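Local atomic coordinates of putative transcriptional regulator (Streptomyces coelicolor A3, PDB entry 2RA5), a protein that probably binds DNA as a GntR-type transcription factor and carries a UTRA domain, the likely effector-sensing part, here with meso-tartaric acid bound. Residues L202-G207 with T231-R236; Y149-L154 with F227-Y232; V115-E120 with S131-I136. All blocks are in the same frame, centred on the assembly; numbering follows the deposited sequence. Where two conformers were deposited one is given.

Contact 1 of 3, residues L202-G207 with T231-R236; sequences LGEDAG and TYRPSR
Arg233 reaches from just past the end of strand 224-232 across Leu202, the last residue of helix 196-202, to the carboxylate of Glu204. The tight part is the stem of the arginine. Its CG lies 3.9 Å from Leu202 CB, and the two side chains run alongside each other head to tail. Leu202 CD1 reaches on to Thr231, with OG1 at 4.1 Å. Arg233 CD sits 3.4 Å from Leu202 O, and the carbonyls of Leu202 and Gly203 lie over one face of the guanidinium. Gly203 ends the helix in a Schellman motif with positive phi, which turns the chain so that Glu204 comes back toward the arginine.

The more open side is the polar end at Glu204, which is partly exposed. A bend at chi3 (61°) swings the guanidinium off the line of its stem, and its side with NE and NH1 meets one oxygen. Arg233 NE and NH1 both donate to Glu204 OE2, each at 2.9 Å. The bonds are bent, near 140° at the hydrogen, and the two flat groups stand 83° apart. NH1 comes nearly in line with the C-O bond, NE from above the carboxylate plane. The salt bridge is therefore a two-to-one grip and not a paired, coplanar one.

NH2 is used elsewhere, in a salt bridge to Glu145 and a hydrogen bond to the carbonyl of Pro146. With a methionine in place of Arg233, the Glu204 and Glu145 carboxylates would probably be left without their shared positive partner. One buried arginine thus pins the turn after helix 196-202 to the start of strand 145-154, and the two acidic neighbours, with the carbonyls over its face, are likely to stabilise its positive charge.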
loop_
_atom_site.group_PDB
_atom_site.type_symbol
_atom_site.label_atom_id
_atom_site.label_comp_id
_atom_site.label_asym_id
_atom_site.label_seq_id
_atom_site.Cartn_x
_atom_site.Cartn_y
_atom_site.Cartn_z
ATOM N N LEU A 202 18.620 -7.558 3.716
ATOM C CA LEU A 202 17.375 -8.102 4.249
ATOM C C LEU A 202 17.367 -9.632 4.356
ATOM O O LEU A 202 16.523 -10.197 5.048
ATOM C CB LEU A 202 16.176 -7.605 3.425
ATOM C CG LEU A 202 15.713 -6.152 3.611
ATOM C CD1 LEU A 202 14.673 -5.752 2.558
ATOM C CD2 LEU A 202 15.184 -5.916 5.029
ATOM N N GLY A 203 18.303 -10.293 3.679
ATOM C CA GLY A 203 18.410 -11.745 3.731
ATOM C C GLY A 203 17.648 -12.415 2.604
ATOM O O GLY A 203 17.011 -13.456 2.791
ATOM N N GLU A 204 17.721 -11.813 1.425
ATOM C CA GLU A 204 16.924 -12.251 0.288
ATOM C C GLU A 204 17.760 -12.292 -0.991
ATOM O O GLU A 204 18.755 -11.572 -1.124
ATOM C CB GLU A 204 15.747 -11.296 0.098
ATOM C CG GLU A 204 14.503 -11.926 -0.506
ATOM C CD GLU A 204 13.357 -12.043 0.486
ATOM O OE1 GLU A 204 12.206 -11.782 0.073
ATOM O OE2 GLU A 204 13.604 -12.375 1.669
ATOM N N ASP A 205 17.349 -13.127 -1.939
ATOM C CA ASP A 205 18.062 -13.235 -3.213
ATOM C C ASP A 205 17.805 -12.031 -4.100
ATOM O O ASP A 205 16.682 -11.541 -4.184
ATOM C CB ASP A 205 17.644 -14.494 -3.969
ATOM C CG ASP A 205 17.722 -15.737 -3.114
ATOM O OD1 ASP A 205 18.481 -15.739 -2.120
ATOM O OD2 ASP A 205 17.021 -16.715 -3.435
ATOM N N ALA A 206 18.850 -11.562 -4.772
ATOM C CA ALA A 206 18.700 -10.478 -5.733
ATOM C C ALA A 206 17.625 -10.840 -6.760
ATOM O O ALA A 206 17.676 -11.909 -7.373
ATOM C CB ALA A 206 20.027 -10.189 -6.414
ATOM N N GLY A 207 16.646 -9.953 -6.926
ATOM C CA GLY A 207 15.547 -10.173 -7.856
ATOM C C GLY A 207 14.243 -10.537 -7.166
ATOM O O GLY A 207 13.164 -10.448 -7.763
ATOM N N THR A 231 12.030 -0.265 1.971
ATOM C CA THR A 231 11.802 -1.601 1.412
ATOM C C THR A 231 11.337 -2.571 2.499
ATOM O O THR A 231 11.784 -2.508 3.653
ATOM C CB THR A 231 13.078 -2.180 0.801
ATOM O OG1 THR A 231 14.192 -1.832 1.638
ATOM C CG2 THR A 231 13.299 -1.635 -0.591
ATOM N N TYR A 232 10.441 -3.472 2.124
ATOM C CA TYR A 232 9.911 -4.450 3.067
ATOM C C TYR A 232 9.905 -5.839 2.459
ATOM O O TYR A 232 9.484 -6.009 1.305
ATOM C CB TYR A 232 8.477 -4.099 3.441
ATOM C CG TYR A 232 8.275 -2.676 3.875
ATOM C CD1 TYR A 232 8.063 -1.671 2.943
ATOM C CD2 TYR A 232 8.283 -2.335 5.226
ATOM C CE1 TYR A 232 7.874 -0.359 3.345
ATOM C CE2 TYR A 232 8.097 -1.033 5.633
ATOM C CZ TYR A 232 7.893 -0.043 4.694
ATOM O OH TYR A 232 7.702 1.264 5.109
ATOM N N ARG A 233 10.353 -6.823 3.240
ATOM C CA ARG A 233 10.233 -8.240 2.861
ATOM C C ARG A 233 8.765 -8.660 2.865
ATOM O O ARG A 233 8.151 -8.725 3.938
ATOM C CB ARG A 233 11.003 -9.122 3.845
ATOM C CG ARG A 233 12.463 -8.743 4.023
ATOM C CD ARG A 233 13.168 -9.766 4.885
ATOM N NE ARG A 233 13.131 -11.093 4.282
ATOM C CZ ARG A 233 13.287 -12.225 4.959
ATOM N NH1 ARG A 233 13.241 -13.384 4.318
ATOM N NH2 ARG A 233 13.487 -12.197 6.270
ATOM N N PRO A 234 8.186 -8.912 1.669
ATOM C CA PRO A 234 6.742 -9.179 1.535
ATOM C C PRO A 234 6.249 -10.391 2.331
ATOM O O PRO A 234 5.076 -10.443 2.690
ATOM C CB PRO A 234 6.549 -9.391 0.018
ATOM C CG PRO A 234 7.941 -9.620 -0.521
ATOM C CD PRO A 234 8.827 -8.778 0.349
ATOM N N SER A 235 7.136 -11.338 2.614
ATOM C CA SER A 235 6.792 -12.507 3.418
ATOM C C SER A 235 6.753 -12.144 4.896
ATOM O O SER A 235 6.351 -12.951 5.728
ATOM C CB SER A 235 7.826 -13.620 3.211
ATOM O OG SER A 235 9.058 -13.279 3.840
ATOM N N ARG A 236 7.172 -10.931 5.231
ATOM C CA ARG A 236 7.346 -10.570 6.634
ATOM C C ARG A 236 6.505 -9.356 7.040
ATOM O O ARG A 236 6.353 -9.038 8.225
ATOM C CB ARG A 236 8.834 -10.326 6.904
ATOM C CG ARG A 236 9.586 -11.530 7.455
ATOM C CD ARG A 236 9.730 -11.372 8.962
ATOM N NE ARG A 236 9.719 -12.645 9.678
ATOM C CZ ARG A 236 8.612 -13.302 10.015
ATOM N NH1 ARG A 236 7.423 -12.811 9.691
ATOM N NH2 ARG A 236 8.692 -14.451 10.675
#

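Contact 2 of 3, residues Y149-L154 with F227-Y232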
loop_
_atom_site.group_PDB
_atom_site.type_symbol
_atom_site.label_atom_id
_atom_site.label_comp_id
_atom_site.label_asym_id
_atom_site.label_seq_id
_atom_site.Cartn_x
_atom_site.Cartn_y
_atom_site.Cartn_z
ATOM N N TYR A 149 13.956 -2.315 5.449
ATOM C CA TYR A 149 15.104 -1.408 5.347
ATOM C C TYR A 149 14.657 0.055 5.152
ATOM O O TYR A 149 14.058 0.399 4.135
ATOM C CB TYR A 149 16.038 -1.833 4.212
ATOM C CG TYR A 149 17.408 -1.273 4.410
ATOM C CD1 TYR A 149 18.162 -1.645 5.509
ATOM C CD2 TYR A 149 17.940 -0.341 3.530
ATOM C CE1 TYR A 149 19.414 -1.128 5.721
ATOM C CE2 TYR A 149 19.199 0.188 3.734
ATOM C CZ TYR A 149 19.932 -0.213 4.836
ATOM O OH TYR A 149 21.190 0.285 5.080
ATOM N N LEU A 150 14.937 0.903 6.138
ATOM C CA LEU A 150 14.421 2.270 6.163
ATOM C C LEU A 150 15.488 3.352 5.941
ATOM O O LEU A 150 16.299 3.598 6.828
ATOM C CB LEU A 150 13.737 2.541 7.510
ATOM C CG LEU A 150 12.733 1.529 8.075
ATOM C CD1 LEU A 150 12.061 2.076 9.325
ATOM C CD2 LEU A 150 11.706 1.125 7.021
ATOM N N CYS A 151 15.475 4.004 4.775
ATOM C CA CYS A 151 16.331 5.179 4.533
ATOM C C CYS A 151 15.545 6.478 4.687
ATOM O O CYS A 151 14.543 6.682 4.005
ATOM C CB CYS A 151 16.962 5.153 3.130
ATOM S SG CYS A 151 17.709 3.591 2.624
ATOM N N ASN A 152 16.004 7.364 5.565
ATOM C CA ASN A 152 15.369 8.679 5.700
ATOM C C ASN A 152 16.284 9.890 5.511
ATOM O O ASN A 152 17.478 9.850 5.809
ATOM C CB ASN A 152 14.581 8.795 7.021
ATOM C CG ASN A 152 13.516 7.710 7.164
ATOM O OD1 ASN A 152 12.345 7.914 6.847
ATOM N ND2 ASN A 152 13.930 6.546 7.606
ATOM N N TYR A 153 15.703 10.972 5.006
ATOM C CA TYR A 153 16.439 12.209 4.801
ATOM C C TYR A 153 15.735 13.337 5.491
ATOM O O TYR A 153 14.534 13.514 5.328
ATOM C CB TYR A 153 16.542 12.509 3.316
ATOM C CG TYR A 153 17.248 11.414 2.553
ATOM C CD1 TYR A 153 16.537 10.340 2.021
ATOM C CD2 TYR A 153 18.625 11.453 2.363
ATOM C CE1 TYR A 153 17.176 9.340 1.317
ATOM C CE2 TYR A 153 19.276 10.453 1.666
ATOM C CZ TYR A 153 18.545 9.397 1.143
ATOM O OH TYR A 153 19.177 8.396 0.444
ATOM N N LEU A 154 16.478 14.089 6.288
ATOM C CA LEU A 154 15.919 15.253 6.951
ATOM C C LEU A 154 16.666 16.517 6.532
ATOM O O LEU A 154 17.874 16.489 6.297
ATOM C CB LEU A 154 15.944 15.134 8.479
ATOM C CG LEU A 154 15.643 13.869 9.280
ATOM C CD1 LEU A 154 14.685 14.239 10.414
ATOM C CD2 LEU A 154 15.065 12.799 8.420
ATOM N N PHE A 227 11.797 12.855 4.400
ATOM C CA PHE A 227 11.554 12.037 3.226
ATOM C C PHE A 227 12.089 10.628 3.465
ATOM O O PHE A 227 13.250 10.438 3.823
ATOM C CB PHE A 227 12.262 12.619 2.023
ATOM C CG PHE A 227 12.160 11.762 0.787
ATOM C CD1 PHE A 227 10.922 11.497 0.214
ATOM C CD2 PHE A 227 13.297 11.230 0.185
ATOM C CE1 PHE A 227 10.811 10.722 -0.943
ATOM C CE2 PHE A 227 13.194 10.445 -0.976
ATOM C CZ PHE A 227 11.950 10.197 -1.540
ATOM N N GLY A 228 11.250 9.633 3.242
ATOM C CA GLY A 228 11.653 8.268 3.492
ATOM C C GLY A 228 11.506 7.418 2.256
ATOM O O GLY A 228 10.585 7.580 1.455
ATOM N N THR A 229 12.444 6.503 2.099
ATOM C CA THR A 229 12.413 5.567 0.991
ATOM C C THR A 229 12.690 4.187 1.596
ATOM O O THR A 229 13.778 3.918 2.107
ATOM C CB THR A 229 13.403 6.003 -0.144
ATOM O OG1 THR A 229 13.096 5.320 -1.362
ATOM C CG2 THR A 229 14.886 5.802 0.242
ATOM N N HIS A 230 11.673 3.330 1.574
ATOM C CA HIS A 230 11.708 2.092 2.342
ATOM C C HIS A 230 11.459 0.849 1.509
ATOM O O HIS A 230 10.764 0.895 0.498
ATOM C CB HIS A 230 10.657 2.147 3.445
ATOM C CG HIS A 230 10.698 3.390 4.264
ATOM N ND1 HIS A 230 9.577 4.122 4.563
ATOM C CD2 HIS A 230 11.736 4.040 4.859
ATOM C CE1 HIS A 230 9.903 5.161 5.309
ATOM N NE2 HIS A 230 11.220 5.124 5.503
ATOM N N THR A 231 12.030 -0.265 1.971
ATOM C CA THR A 231 11.802 -1.601 1.412
ATOM C C THR A 231 11.337 -2.571 2.499
ATOM O O THR A 231 11.784 -2.508 3.653
ATOM C CB THR A 231 13.078 -2.180 0.801
ATOM O OG1 THR A 231 14.192 -1.832 1.638
ATOM C CG2 THR A 231 13.299 -1.635 -0.591
ATOM N N TYR A 232 10.441 -3.472 2.124
ATOM C CA TYR A 232 9.911 -4.450 3.067
ATOM C C TYR A 232 9.905 -5.839 2.459
ATOM O O TYR A 232 9.484 -6.009 1.305
ATOM C CB TYR A 232 8.477 -4.099 3.441
ATOM C CG TYR A 232 8.275 -2.676 3.875
ATOM C CD1 TYR A 232 8.063 -1.671 2.943
ATOM C CD2 TYR A 232 8.283 -2.335 5.226
ATOM C CE1 TYR A 232 7.874 -0.359 3.345
ATOM C CE2 TYR A 232 8.097 -1.033 5.633
ATOM C CZ TYR A 232 7.893 -0.043 4.694
ATOM O OH TYR A 232 7.702 1.264 5.109
#
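Tyr149 and Thr231 form the first of three hydrogen-bonded pairs that join these antiparallel strands. The backbone bonds come first. Tyr149 N donates to Thr231 O at 2.8 Å, and Thr231 N donates back to Tyr149 O. Cys151 pairs with Thr229 in the same way, but unevenly. Thr229 N meets Cys151 O at 2.8 Å and 170°, whereas Cys151 N approaches Thr229 O from above the carbonyl plane at 3.2 Å. Tyr153 and Phe227 complete the ladder, both bonds lying in the carbonyl planes. In between, Leu150 with His230 and Asn152 with Gly228 are non-hydrogen-bonded pairs, and CA-H...O contacts fill in there.

Among the polar side chains, Thr231 OG1 stands between its own backbone N and carbonyl carbon (chi1 39°). This brings it close to Tyr149 CB and within a weak bond, 3.4 Å, of Tyr149 O. On the other face, the side chain of Asn152 crosses that of His230 at about a right angle. A bound meso-tartaric acid touches Asn152, so this face borders the ligand pocket.

Van der Waals contacts line both faces. The Leu150 methyl CD2 rests 3.6 Å from His230 CD2 of the imidazole. On the face of Tyr153 and Phe227, the two side chains stand next to each other with the same heading, Tyr153 CD1 3.8 Å from Phe227 CD2. Next along, Thr229 CG2 touches Cys151 CB at 3.6 Å and lies at the edge of the Tyr153 ring.

The pair forms the middle of the six-stranded UTRA sheet, between strands 132-142 and 209-218. Helix 119-125 packs on Tyr153 and Phe227, while helix 196-202 meets Tyr149 and Thr231. The hydroxyl of Tyr149 reaches Glu137 on strand 132-142.

Contact 3 of 3, residues V115-E120 with S131-I136; sequences VPATAE and SEVHRI
Val115 is the main contributor to this contact and meets Val133 as an antiparallel hydrogen-bonded pair. Val133 N gives a straight bond to Val115 O, 2.9 Å and 166°. The return bond, Val115 N to Val133 O, is weak. Their methyls, Val115 CG1 and Val133 CG2, are 4.3 Å apart. The other branch of Val115, CG2, lies at the edge of the Arg135 guanidinium, 3.3 Å from NH2. Arg135 starts out with CG anti to the backbone N (chi1 -177°) and bends at chi3, which carries its tip over to the valine. Its NE is held in a salt bridge to Glu137.

Ala117 extends the pairing past the end of its strand. Its N donates to Ser131 O at 2.7 Å, nearly in line with the carbonyl. Its methyl packs loosely on Val133 CG1.

Thr118 OG1 then weakly accepts from Ile121 N, capping helix 119-125. The contact thus lies where strand 106-116, an outermost strand of the sheet in this chain, turns into that helix. Strand 132-142 runs beside it and has strand 145-154 on its other flank.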
loop_
_atom_site.group_PDB
_atom_site.type_symbol
_atom_site.label_atom_id
_atom_site.label_comp_id
_atom_site.label_asym_id
_atom_site.label_seq_id
_atom_site.Cartn_x
_atom_site.Cartn_y
_atom_site.Cartn_z
ATOM N N VAL A 115 25.027 14.599 3.922
ATOM C CA VAL A 115 25.099 14.169 2.534
ATOM C C VAL A 115 24.562 15.303 1.648
ATOM O O VAL A 115 23.719 16.080 2.089
ATOM C CB VAL A 115 24.266 12.848 2.396
ATOM C CG1 VAL A 115 23.396 12.851 1.194
ATOM C CG2 VAL A 115 25.171 11.617 2.460
ATOM N N PRO A 116 25.075 15.437 0.417
ATOM C CA PRO A 116 24.520 16.469 -0.475
ATOM C C PRO A 116 23.254 15.987 -1.160
ATOM O O PRO A 116 23.249 14.857 -1.627
ATOM C CB PRO A 116 25.636 16.661 -1.513
ATOM C CG PRO A 116 26.407 15.355 -1.472
ATOM C CD PRO A 116 26.411 14.992 -0.025
ATOM N N ALA A 117 22.214 16.814 -1.243
ATOM C CA ALA A 117 20.965 16.374 -1.867
ATOM C C ALA A 117 21.091 16.132 -3.381
ATOM O O ALA A 117 21.594 16.972 -4.113
ATOM C CB ALA A 117 19.848 17.350 -1.573
ATOM N N THR A 118 20.677 14.950 -3.829
ATOM C CA THR A 118 20.533 14.664 -5.256
ATOM C C THR A 118 19.265 15.360 -5.704
ATOM O O THR A 118 18.553 15.953 -4.889
ATOM C CB THR A 118 20.356 13.164 -5.520
ATOM O OG1 THR A 118 19.216 12.700 -4.787
ATOM C CG2 THR A 118 21.587 12.393 -5.053
ATOM N N ALA A 119 18.965 15.274 -6.990
ATOM C CA ALA A 119 17.818 15.983 -7.519
ATOM C C ALA A 119 16.527 15.442 -6.935
ATOM O O ALA A 119 15.635 16.209 -6.602
ATOM C CB ALA A 119 17.798 15.934 -9.029
ATOM N N GLU A 120 16.448 14.110 -6.807
ATOM C CA GLU A 120 15.284 13.433 -6.243
ATOM C C GLU A 120 15.036 13.853 -4.797
ATOM O O GLU A 120 13.911 14.160 -4.404
ATOM C CB GLU A 120 15.446 11.905 -6.339
ATOM C CG GLU A 120 14.396 11.106 -5.550
ATOM C CD GLU A 120 14.364 9.627 -5.917
ATOM O OE1 GLU A 120 15.136 9.223 -6.813
ATOM O OE2 GLU A 120 13.564 8.872 -5.312
ATOM N N SER A 131 22.518 20.760 -1.543
ATOM C CA SER A 131 22.464 21.314 -0.186
ATOM C C SER A 131 22.553 20.115 0.772
ATOM O O SER A 131 22.315 18.964 0.375
ATOM C CB SER A 131 21.201 22.161 0.039
ATOM O OG SER A 131 20.016 21.383 0.047
ATOM N N GLU A 132 22.910 20.358 2.021
ATOM C CA GLU A 132 23.200 19.246 2.899
ATOM C C GLU A 132 21.949 18.765 3.622
ATOM O O GLU A 132 21.144 19.564 4.090
ATOM C CB GLU A 132 24.295 19.622 3.881
ATOM C CG GLU A 132 25.460 18.614 3.991
ATOM C CD GLU A 132 26.564 19.055 4.983
ATOM O OE1 GLU A 132 26.233 19.635 6.049
ATOM O OE2 GLU A 132 27.768 18.855 4.685
ATOM N N VAL A 133 21.774 17.446 3.673
ATOM C CA VAL A 133 20.659 16.862 4.387
ATOM C C VAL A 133 21.193 15.722 5.237
ATOM O O VAL A 133 22.313 15.249 5.031
ATOM C CB VAL A 133 19.548 16.383 3.423
ATOM C CG1 VAL A 133 18.951 17.587 2.660
ATOM C CG2 VAL A 133 20.100 15.363 2.462
ATOM N N HIS A 134 20.402 15.303 6.214
ATOM C CA HIS A 134 20.770 14.177 7.039
ATOM C C HIS A 134 20.319 12.896 6.376
ATOM O O HIS A 134 19.174 12.794 5.960
ATOM C CB HIS A 134 20.108 14.299 8.409
ATOM C CG HIS A 134 20.603 15.470 9.221
ATOM N ND1 HIS A 134 21.735 15.390 10.003
ATOM C CD2 HIS A 134 20.114 16.716 9.360
ATOM C CE1 HIS A 134 21.918 16.565 10.599
ATOM N NE2 HIS A 134 20.968 17.380 10.235
ATOM N N ARG A 135 21.212 11.918 6.271
ATOM C CA ARG A 135 20.797 10.581 5.846
ATOM C C ARG A 135 20.882 9.525 6.964
ATOM O O ARG A 135 21.960 9.212 7.482
ATOM C CB ARG A 135 21.565 10.102 4.607
ATOM C CG ARG A 135 21.094 8.721 4.110
ATOM C CD ARG A 135 21.671 8.323 2.772
ATOM N NE ARG A 135 22.611 7.219 2.900
ATOM C CZ ARG A 135 23.902 7.292 2.597
ATOM N NH1 ARG A 135 24.681 6.229 2.744
ATOM N NH2 ARG A 135 24.413 8.425 2.137
ATOM N N ILE A 136 19.728 8.972 7.307
ATOM C CA ILE A 136 19.643 7.877 8.262
ATOM C C ILE A 136 19.242 6.573 7.572
ATOM O O ILE A 136 18.399 6.554 6.671
ATOM C CB ILE A 136 18.657 8.193 9.412
ATOM C CG1 ILE A 136 19.135 9.419 10.189
ATOM C CG2 ILE A 136 18.554 7.017 10.357
ATOM C CD1 ILE A 136 18.130 9.939 11.168
#

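Overall arrangement
From the N-terminal side, contact 3 closes first. It shuts a short loop of ten residues, half of them in helix 119-125, between strands 106-116 and 132-142. Strand 145-154 follows, and contact 2 joins it to strand 224-232 across a span that holds helices and two further strands. Contact 1 opens inside that span, after helix 196-202, and closes at the end of the same strand and in the turn after it. Its loop therefore overlaps that of contact 2 and runs slightly past it; the two contacts share Thr231 and Tyr232. Leu202 CD2 packs 3.8 Å from Tyr149 N. Contacts 2 and 3 also touch, through Asn152 N and Ile136 O. Contacts 1 and 3 stay apart on one sheet.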